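Local coordinates for protein acetyl xylan esterase (Metagenome, PDB 6XYC) that hydrolyses ester bonds in natural xylans as an alpha/beta hydrolase, removing both acetyl and feruloyl groups, at residues Gly116-Ser121 / Asp277-Gln282; Leu126-Gly131 / Pro220-Ile225. One frame throughout, in Å; residues are numbered along the deposited sequence.

Interaction 1 (Gly116-Ser121 / Asp277-Gln282). With AES (4-(2-aminoethyl)benzenesulfonyl fluoride), chain B.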
loop_
_atom_site.group_PDB
_atom_site.type_symbol
_atom_site.label_atom_id
_atom_site.label_comp_id
_atom_site.label_asym_id
_atom_site.label_seq_id
_atom_site.Cartn_x
_atom_site.Cartn_y
_atom_site.Cartn_z
ATOM N N GLY A 116 -1.343 -10.321 -2.024
ATOM C CA GLY A 116 -1.684 -9.335 -1.024
ATOM C C GLY A 116 -0.836 -8.088 -1.161
ATOM O O GLY A 116 0.138 -8.046 -1.913
ATOM N N ILE A 117 -1.217 -7.056 -0.415
ATOM C CA ILE A 117 -0.514 -5.780 -0.477
ATOM C C ILE A 117 -0.531 -5.146 0.908
ATOM O O ILE A 117 -1.520 -5.237 1.641
ATOM C CB ILE A 117 -1.129 -4.856 -1.550
ATOM C CG1 ILE A 117 -0.187 -3.699 -1.863
ATOM C CG2 ILE A 117 -2.489 -4.341 -1.111
ATOM C CD1 ILE A 117 -0.506 -2.961 -3.149
ATOM N N THR A 118 0.586 -4.516 1.270
ATOM C CA THR A 118 0.726 -3.889 2.575
ATOM C C THR A 118 1.738 -2.756 2.465
ATOM O O THR A 118 2.603 -2.752 1.585
ATOM C CB THR A 118 1.175 -4.903 3.645
ATOM O OG1 THR A 118 1.243 -4.272 4.926
ATOM C CG2 THR A 118 2.535 -5.498 3.291
ATOM N N GLY A 119 1.605 -1.784 3.354
ATOM C CA GLY A 119 2.517 -0.656 3.396
ATOM C C GLY A 119 2.308 0.087 4.692
ATOM O O GLY A 119 1.307 -0.123 5.391
ATOM N N PHE A 120 3.260 0.959 5.029
ATOM C CA PHE A 120 3.135 1.771 6.238
ATOM C C PHE A 120 3.081 3.262 5.895
ATOM O O PHE A 120 3.747 3.710 4.959
ATOM C CB PHE A 120 4.270 1.456 7.264
ATOM C CG PHE A 120 5.665 1.415 6.693
ATOM C CD1 PHE A 120 6.160 0.273 6.085
ATOM C CD2 PHE A 120 6.499 2.511 6.822
ATOM C CE1 PHE A 120 7.440 0.245 5.577
ATOM C CE2 PHE A 120 7.776 2.479 6.328
ATOM C CZ PHE A 120 8.247 1.349 5.706
ATOM N N SER A 121 2.283 4.024 6.665
ATOM C CA SER A 121 1.969 5.419 6.406
ATOM C C SER A 121 1.554 5.548 4.942
ATOM O O SER A 121 0.577 4.920 4.511
ATOM C CB SER A 121 3.144 6.330 6.759
ATOM O OG SER A 121 2.679 7.649 6.984
ATOM N N ASP A 277 -0.360 -13.899 10.065
ATOM C CA ASP A 277 -1.535 -14.737 10.282
ATOM C C ASP A 277 -2.673 -14.313 9.362
ATOM O O ASP A 277 -3.329 -15.156 8.736
ATOM C CB ASP A 277 -1.973 -14.668 11.751
ATOM C CG ASP A 277 -1.116 -15.529 12.664
ATOM O OD1 ASP A 277 -0.248 -16.268 12.152
ATOM O OD2 ASP A 277 -1.313 -15.466 13.897
ATOM N N PHE A 278 -2.911 -13.002 9.262
ATOM C CA PHE A 278 -3.972 -12.483 8.404
ATOM C C PHE A 278 -3.756 -12.903 6.956
ATOM O O PHE A 278 -4.643 -13.487 6.321
ATOM C CB PHE A 278 -4.020 -10.957 8.544
ATOM C CG PHE A 278 -4.937 -10.278 7.568
ATOM C CD1 PHE A 278 -6.305 -10.224 7.809
ATOM C CD2 PHE A 278 -4.441 -9.683 6.421
ATOM C CE1 PHE A 278 -7.162 -9.596 6.915
ATOM C CE2 PHE A 278 -5.292 -9.055 5.519
ATOM C CZ PHE A 278 -6.656 -9.010 5.769
ATOM N N PHE A 279 -2.568 -12.627 6.419
ATOM C CA PHE A 279 -2.281 -12.997 5.037
ATOM C C PHE A 279 -2.377 -14.501 4.846
ATOM O O PHE A 279 -2.863 -14.971 3.811
ATOM C CB PHE A 279 -0.892 -12.497 4.612
ATOM C CG PHE A 279 -0.871 -11.065 4.147
ATOM C CD1 PHE A 279 -1.852 -10.549 3.319
ATOM C CD2 PHE A 279 0.165 -10.225 4.533
ATOM C CE1 PHE A 279 -1.812 -9.231 2.900
ATOM C CE2 PHE A 279 0.205 -8.912 4.114
ATOM C CZ PHE A 279 -0.782 -8.411 3.299
ATOM N N THR A 280 -1.920 -15.275 5.833
ATOM C CA THR A 280 -1.995 -16.728 5.710
ATOM C C THR A 280 -3.446 -17.190 5.684
ATOM O O THR A 280 -3.833 -18.016 4.851
ATOM C CB THR A 280 -1.239 -17.417 6.849
ATOM O OG1 THR A 280 0.160 -17.120 6.757
ATOM C CG2 THR A 280 -1.453 -18.936 6.781
ATOM N N GLU A 281 -4.265 -16.656 6.593
ATOM C CA GLU A 281 -5.688 -16.988 6.598
ATOM C C GLU A 281 -6.348 -16.578 5.286
ATOM O O GLU A 281 -7.150 -17.332 4.724
ATOM C CB GLU A 281 -6.384 -16.317 7.784
ATOM C CG GLU A 281 -5.825 -16.708 9.143
ATOM C CD GLU A 281 -6.072 -15.660 10.214
ATOM O OE1 GLU A 281 -5.776 -15.943 11.393
ATOM O OE2 GLU A 281 -6.557 -14.556 9.886
ATOM N N GLN A 282 -6.018 -15.388 4.780
ATOM C CA GLN A 282 -6.590 -14.934 3.518
ATOM C C GLN A 282 -6.109 -15.791 2.353
ATOM O O GLN A 282 -6.864 -16.053 1.411
ATOM C CB GLN A 282 -6.232 -13.468 3.279
ATOM C CG GLN A 282 -6.851 -12.504 4.273
ATOM C CD GLN A 282 -8.348 -12.353 4.078
ATOM O OE1 GLN A 282 -8.823 -12.154 2.960
ATOM N NE2 GLN A 282 -9.099 -12.446 5.170
HETATM C C3 AES B . 2.914 12.420 7.212
HETATM C C2 AES B . 3.416 11.154 7.239
HETATM C C1 AES B . 2.910 10.216 6.391
HETATM S S AES B . 3.630 8.639 6.453
HETATM O O1S AES B . 4.202 8.289 5.127
HETATM O O2S AES B . 4.846 8.704 7.257
HETATM C C6 AES B . 1.914 10.501 5.515
HETATM C C5 AES B . 1.402 11.783 5.486
HETATM C C4 AES B . 1.910 12.741 6.332
HETATM C C7 AES B . 1.331 14.196 6.324
HETATM C C8 AES B . -0.199 14.166 6.568
HETATM N N8 AES B . -0.596 15.494 6.897
#
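The ring of F279, carried by the C-terminal helix 269-284, lies with its far edge against strand 114-120 and touches G116, I117 and T118. F279 CZ sits 3.7 Å from I117 O, which lies at the ring edge and in its plane, so the oxygen meets C-H rather than the pi face. T118 joins at the same edge, T118 CB lying 4.0 Å from F279 CZ, while F279 CE1 approaches G116 CA obliquely at 3.9 Å. G116 has no side chain, and the ring comes close to its bare CA. F279 reaches the strand because CG is anti to its own carbonyl carbon (chi1 -84°), which sends the ring off the helix. In T118, OG1 stands anti to the backbone N (chi1 -177°) and hydrogen-bonds to V166 O on the next strand, so its polar end is satisfied away from the phenyl. I42, V166, L67 and F72 also pack on F279. With an alanine at F279 the ring's contacts would be lost, and a gap would probably open between helix and strand. Further along, S121 OG is bonded covalently to the AES sulfur, as expected for the nucleophile of a GxSxG elbow, with H262 and D230 probably completing the triad. Across these segments the contact runs through the F279 ring and is van der Waals in kind, largely apolar but with a carbonyl oxygen at the ring edge; no hydrogen bond joins the two.

Interaction 2 (Leu126-Gly131 / Pro220-Ile225)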
loop_
_atom_site.group_PDB
_atom_site.type_symbol
_atom_site.label_atom_id
_atom_site.label_comp_id
_atom_site.label_asym_id
_atom_site.label_seq_id
_atom_site.Cartn_x
_atom_site.Cartn_y
_atom_site.Cartn_z
ATOM N N LEU A 126 -1.486 3.859 -0.032
ATOM C CA LEU A 126 -1.515 3.309 -1.383
ATOM C C LEU A 126 -2.045 1.881 -1.387
ATOM O O LEU A 126 -2.783 1.489 -2.297
ATOM C CB LEU A 126 -0.113 3.381 -1.994
ATOM C CG LEU A 126 0.378 4.811 -2.232
ATOM C CD1 LEU A 126 1.838 4.880 -2.586
ATOM C CD2 LEU A 126 -0.481 5.483 -3.321
ATOM N N SER A 127 -1.689 1.091 -0.373
ATOM C CA SER A 127 -2.208 -0.269 -0.266
ATOM C C SER A 127 -3.724 -0.259 -0.101
ATOM O O SER A 127 -4.444 -0.991 -0.789
ATOM C CB SER A 127 -1.542 -0.985 0.914
ATOM O OG SER A 127 -0.163 -1.179 0.666
ATOM N N ALA A 128 -4.231 0.570 0.815
ATOM C CA ALA A 128 -5.675 0.687 0.984
ATOM C C ALA A 128 -6.334 1.197 -0.289
ATOM O O ALA A 128 -7.440 0.763 -0.641
ATOM C CB ALA A 128 -5.997 1.609 2.159
ATOM N N PHE A 129 -5.674 2.118 -0.999
ATOM C CA PHE A 129 -6.290 2.651 -2.209
ATOM C C PHE A 129 -6.391 1.585 -3.294
ATOM O O PHE A 129 -7.382 1.542 -4.031
ATOM C CB PHE A 129 -5.515 3.860 -2.727
ATOM C CG PHE A 129 -6.399 4.915 -3.328
ATOM C CD1 PHE A 129 -7.071 4.673 -4.517
ATOM C CD2 PHE A 129 -6.582 6.129 -2.693
ATOM C CE1 PHE A 129 -7.892 5.634 -5.070
ATOM C CE2 PHE A 129 -7.402 7.099 -3.242
ATOM C CZ PHE A 129 -8.061 6.846 -4.433
ATOM N N ALA A 130 -5.377 0.722 -3.416
ATOM C CA ALA A 130 -5.488 -0.408 -4.333
ATOM C C ALA A 130 -6.639 -1.321 -3.928
ATOM O O ALA A 130 -7.401 -1.794 -4.780
ATOM C CB ALA A 130 -4.172 -1.190 -4.370
ATOM N N GLY A 131 -6.793 -1.557 -2.627
ATOM C CA GLY A 131 -7.805 -2.457 -2.110
ATOM C C GLY A 131 -9.222 -1.946 -2.212
ATOM O O GLY A 131 -10.154 -2.741 -2.038
ATOM N N PRO A 220 -11.741 -6.508 -0.926
ATOM C CA PRO A 220 -10.993 -7.536 -0.188
ATOM C C PRO A 220 -10.892 -7.179 1.289
ATOM O O PRO A 220 -10.975 -6.012 1.681
ATOM C CB PRO A 220 -9.612 -7.540 -0.863
ATOM C CG PRO A 220 -9.531 -6.230 -1.617
ATOM C CD PRO A 220 -10.945 -5.894 -2.004
ATOM N N ASP A 221 -10.717 -8.207 2.119
ATOM C CA ASP A 221 -10.574 -7.993 3.554
ATOM C C ASP A 221 -9.358 -7.123 3.846
ATOM O O ASP A 221 -8.349 -7.163 3.133
ATOM C CB ASP A 221 -10.421 -9.326 4.287
ATOM C CG ASP A 221 -11.678 -10.170 4.239
ATOM O OD1 ASP A 221 -12.622 -9.802 3.517
ATOM O OD2 ASP A 221 -11.708 -11.207 4.929
ATOM N N ILE A 222 -9.438 -6.349 4.925
ATOM C CA ILE A 222 -8.334 -5.482 5.316
ATOM C C ILE A 222 -8.008 -5.686 6.788
ATOM O O ILE A 222 -8.905 -5.887 7.614
ATOM C CB ILE A 222 -8.650 -3.997 5.033
ATOM C CG1 ILE A 222 -7.409 -3.141 5.280
ATOM C CG2 ILE A 222 -9.802 -3.504 5.908
ATOM C CD1 ILE A 222 -7.538 -1.699 4.791
ATOM N N LEU A 223 -6.716 -5.646 7.105
ATOM C CA LEU A 223 -6.231 -5.552 8.475
ATOM C C LEU A 223 -5.601 -4.179 8.657
ATOM O O LEU A 223 -4.739 -3.776 7.867
ATOM C CB LEU A 223 -5.214 -6.654 8.779
ATOM C CG LEU A 223 -4.531 -6.598 10.149
ATOM C CD1 LEU A 223 -5.483 -6.919 11.274
ATOM C CD2 LEU A 223 -3.342 -7.556 10.164
ATOM N N ILE A 224 -6.039 -3.464 9.687
ATOM C CA ILE A 224 -5.579 -2.109 9.975
ATOM C C ILE A 224 -4.852 -2.136 11.313
ATOM O O ILE A 224 -5.390 -2.643 12.305
ATOM C CB ILE A 224 -6.749 -1.109 10.015
ATOM C CG1 ILE A 224 -7.598 -1.207 8.746
ATOM C CG2 ILE A 224 -6.228 0.308 10.216
ATOM C CD1 ILE A 224 -8.988 -0.642 8.916
ATOM N N ILE A 225 -3.642 -1.583 11.344
ATOM C CA ILE A 225 -2.818 -1.552 12.546
ATOM C C ILE A 225 -2.354 -0.116 12.761
ATOM O O ILE A 225 -1.776 0.494 11.854
ATOM C CB ILE A 225 -1.612 -2.502 12.432
ATOM C CG1 ILE A 225 -2.067 -3.902 12.017
ATOM C CG2 ILE A 225 -0.864 -2.562 13.750
ATOM C CD1 ILE A 225 -0.948 -4.854 11.705
HETATM O O HOH W 1 -10.044 -3.664 0.936
#
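G131, near the C-terminal end of helix 122-131, meets P220 just ahead of strand 222-227, and this is the nearer of two points where the segments touch. The van der Waals part here involves a polar atom: G131 O lies 3.3 Å from P220 CD and 3.6 Å from P220 CG, so the carbonyl oxygen rests against the C-H groups of the pyrrolidine ring. G131 CA and P220 CA are 6.3 Å apart.

Water provides the polar link. One molecule donates to both carbonyl oxygens, at 2.6 Å from P220 O and 3.1 Å from G131 O, and so ties together two acceptors that could not bond to each other. No direct hydrogen bond crosses between the segments.

The purely apolar part is slight. A128 CB and I222 CD1 stand 4.5 Å apart, a loose touch at the end of an extended side chain: I222 has CG1 anti to the backbone N (chi1 -173°) and CD1 anti again along the branch (chi2 170°), which carries the methyl out from the strand to the helix.

The helix is the one that follows the nucleophile elbow, and it packs here on the sheet of the alpha/beta hydrolase fold. I222 also touches L241 and Y245 of helix 236-248, so it sits between two helices on this side, while the backbone of strand 222-227 pairs with strands 164-168 and 252-257.

How the interactions relate
Both contacts are buried and join a helix to the same central sheet, but by different means. Interaction 1 rests on one aromatic ring against a strand, and all its touching residues are buried; interaction 2 is spread over a small apolar touch, a partly exposed proline and a bridging water. Strand 114-120 of the first runs through the elbow at S121 into helix 122-131 of the second, so the two share a continuous piece of chain. They also meet directly: S127 OG packs against the backbone of T118 and G119, and Q282 NE2 probably hydrogen-bonds to D221 OD2 at 2.9 Å, linking helix 269-284 to D221, next to strand 222-227.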